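PDB 6X1N: mbDLG-3 protein from Monosiga brevicollis, which probably binds C-terminal peptide tails of partner proteins through this PDZ domain, and may associate with protein kinases as part of a larger Dlg-type scaffold. Local coordinates for residues A[15-20]-A[79-84]. Sequence-based numbering, arbitrary orientation.
Sequences AGFGFS and NLVKHI
Phe17 packs against Val81 and Ile84 at what in PDZ domains is the carboxylate end of the peptide groove, a worked example of how this fold builds a hydrophobic wall from a loop, the end of a helix and the turn after it. Residues 16-19 read Gly-Phe-Gly-Phe, a version of the GLGF loop that in relatives binds the ligand carboxylate; it leads into strand 19-22, while Val81 lies in the last turn of helix 74-82 and Ile84 just beyond. Gly16 is required by its backbone angles, which would press a CB against the preceding carbonyl O; the positive phi of Gly18 merely favours glycine.

From Phe17 CB, which points toward the helix, the path to the tip is short. CG lies anti to the carbonyl carbon (chi1 -71°), and this sends the ring out across the groove. One ortho carbon, CD2, comes to 4.3 Å from CG1 of Val81. Farther along the same side, CE2 reaches CD1 of Ile84 at 4.2 Å. CZ is as close to that same methyl, which therefore sits against the CE2–CZ bond. Both methyls approach the ring obliquely, and the contact is purely apolar and loose, burying 138 Å² in all.

Phe19, two residues on, has its CZ 4.9 Å from CG2 of Val81, beyond contact, and packs on Ile40 and Ile61. Met89 of strand 88-95 touches Phe17, Phe19, Val81 and Ile84 and so joins the two walls. Glycerol, probably from the crystallisation liquor, lies close to the Phe17 side chain, and Phe19 O is hydrogen-bonded to glycerol, consistent with a ligand pocket. Ile84 N donates to Val81 O at 3.2 Å; the extended side chain (chi2 173°) then carries CD1 outward to Phe17 CZ.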
loop_
_atom_site.group_PDB
_atom_site.type_symbol
_atom_site.label_atom_id
_atom_site.label_comp_id
_atom_site.label_asym_id
_atom_site.label_seq_id
_atom_site.Cartn_x
_atom_site.Cartn_y
_atom_site.Cartn_z
ATOM N N ALA A 15 -3.283 12.094 13.498
ATOM C CA ALA A 15 -4.188 12.180 12.360
ATOM C C ALA A 15 -4.314 10.879 11.584
ATOM O O ALA A 15 -5.019 10.845 10.569
ATOM C CB ALA A 15 -3.750 13.306 11.420
ATOM N N GLY A 16 -3.667 9.812 12.020
ATOM C CA GLY A 16 -3.750 8.559 11.305
ATOM C C GLY A 16 -2.653 8.384 10.271
ATOM O O GLY A 16 -1.821 9.262 10.019
ATOM N N PHE A 17 -2.674 7.210 9.644
ATOM C CA PHE A 17 -1.656 6.857 8.660
ATOM C C PHE A 17 -1.758 7.688 7.384
ATOM O O PHE A 17 -0.759 7.833 6.675
ATOM C CB PHE A 17 -1.738 5.370 8.337
ATOM C CG PHE A 17 -1.268 4.479 9.462
ATOM C CD1 PHE A 17 0.053 4.530 9.896
ATOM C CD2 PHE A 17 -2.130 3.581 10.066
ATOM C CE1 PHE A 17 0.498 3.706 10.916
ATOM C CE2 PHE A 17 -1.688 2.747 11.088
ATOM C CZ PHE A 17 -0.377 2.812 11.513
ATOM N N GLY A 18 -2.939 8.197 7.054
ATOM C CA GLY A 18 -3.058 9.194 6.005
ATOM C C GLY A 18 -3.003 8.701 4.575
ATOM O O GLY A 18 -2.538 9.430 3.696
ATOM N N PHE A 19 -3.464 7.485 4.301
ATOM C CA PHE A 19 -3.504 7.031 2.918
ATOM C C PHE A 19 -4.619 6.024 2.738
ATOM O O PHE A 19 -5.062 5.378 3.691
ATOM C CB PHE A 19 -2.163 6.455 2.447
ATOM C CG PHE A 19 -1.809 5.121 3.051
ATOM C CD1 PHE A 19 -1.105 5.046 4.250
ATOM C CD2 PHE A 19 -2.126 3.942 2.393
ATOM C CE1 PHE A 19 -0.756 3.812 4.790
ATOM C CE2 PHE A 19 -1.781 2.703 2.926
ATOM C CZ PHE A 19 -1.105 2.632 4.121
ATOM N N SER A 20 -5.068 5.905 1.497
ATOM C CA SER A 20 -6.029 4.897 1.086
ATOM C C SER A 20 -5.316 3.854 0.243
ATOM O O SER A 20 -4.377 4.177 -0.492
ATOM C CB SER A 20 -7.100 5.517 0.189
ATOM O OG SER A 20 -7.730 6.626 0.821
ATOM N N ASN A 79 -7.807 -4.980 6.277
ATOM C CA ASN A 79 -7.936 -5.594 7.590
ATOM C C ASN A 79 -6.603 -5.577 8.326
ATOM O O ASN A 79 -6.554 -5.277 9.524
ATOM C CB ASN A 79 -8.444 -7.023 7.403
ATOM C CG ASN A 79 -9.114 -7.587 8.636
ATOM O OD1 ASN A 79 -10.147 -7.085 9.090
ATOM N ND2 ASN A 79 -8.557 -8.682 9.153
ATOM N N LEU A 80 -5.509 -5.881 7.617
ATOM C CA LEU A 80 -4.180 -5.808 8.212
ATOM C C LEU A 80 -3.935 -4.426 8.816
ATOM O O LEU A 80 -3.521 -4.304 9.975
ATOM C CB LEU A 80 -3.130 -6.156 7.146
ATOM C CG LEU A 80 -1.662 -6.225 7.574
ATOM C CD1 LEU A 80 -1.428 -7.238 8.678
ATOM C CD2 LEU A 80 -0.775 -6.517 6.376
ATOM N N VAL A 81 -4.239 -3.375 8.056
ATOM C CA VAL A 81 -4.057 -2.006 8.543
ATOM C C VAL A 81 -4.948 -1.734 9.746
ATOM O O VAL A 81 -4.496 -1.199 10.767
ATOM C CB VAL A 81 -4.338 -0.991 7.424
ATOM C CG1 VAL A 81 -4.282 0.440 7.987
ATOM C CG2 VAL A 81 -3.353 -1.164 6.303
ATOM N N LYS A 82 -6.240 -2.059 9.625
ATOM C CA LYS A 82 -7.200 -1.728 10.671
ATOM C C LYS A 82 -6.868 -2.434 11.977
ATOM O O LYS A 82 -7.202 -1.927 13.055
ATOM C CB LYS A 82 -8.613 -2.079 10.199
ATOM C CG LYS A 82 -9.734 -1.648 11.145
ATOM C CD LYS A 82 -9.933 -0.129 11.178
ATOM C CE LYS A 82 -11.068 0.253 12.131
ATOM N NZ LYS A 82 -11.201 1.731 12.290
ATOM N N HIS A 83 -6.190 -3.576 11.906
ATOM C CA HIS A 83 -5.877 -4.390 13.075
ATOM C C HIS A 83 -4.556 -4.030 13.752
ATOM O O HIS A 83 -4.238 -4.616 14.792
ATOM C CB HIS A 83 -5.877 -5.881 12.714
ATOM C CG HIS A 83 -7.246 -6.456 12.519
ATOM N ND1 HIS A 83 -7.544 -7.775 12.793
ATOM C CD2 HIS A 83 -8.394 -5.895 12.073
ATOM C CE1 HIS A 83 -8.819 -7.999 12.526
ATOM N NE2 HIS A 83 -9.356 -6.875 12.088
ATOM N N ILE A 84 -3.775 -3.099 13.198
ATOM C CA ILE A 84 -2.547 -2.673 13.860
ATOM C C ILE A 84 -2.885 -2.123 15.239
ATOM O O ILE A 84 -3.775 -1.274 15.384
ATOM C CB ILE A 84 -1.819 -1.635 12.989
ATOM C CG1 ILE A 84 -1.326 -2.278 11.687
ATOM C CG2 ILE A 84 -0.672 -0.983 13.764
ATOM C CD1 ILE A 84 -0.740 -1.281 10.682
#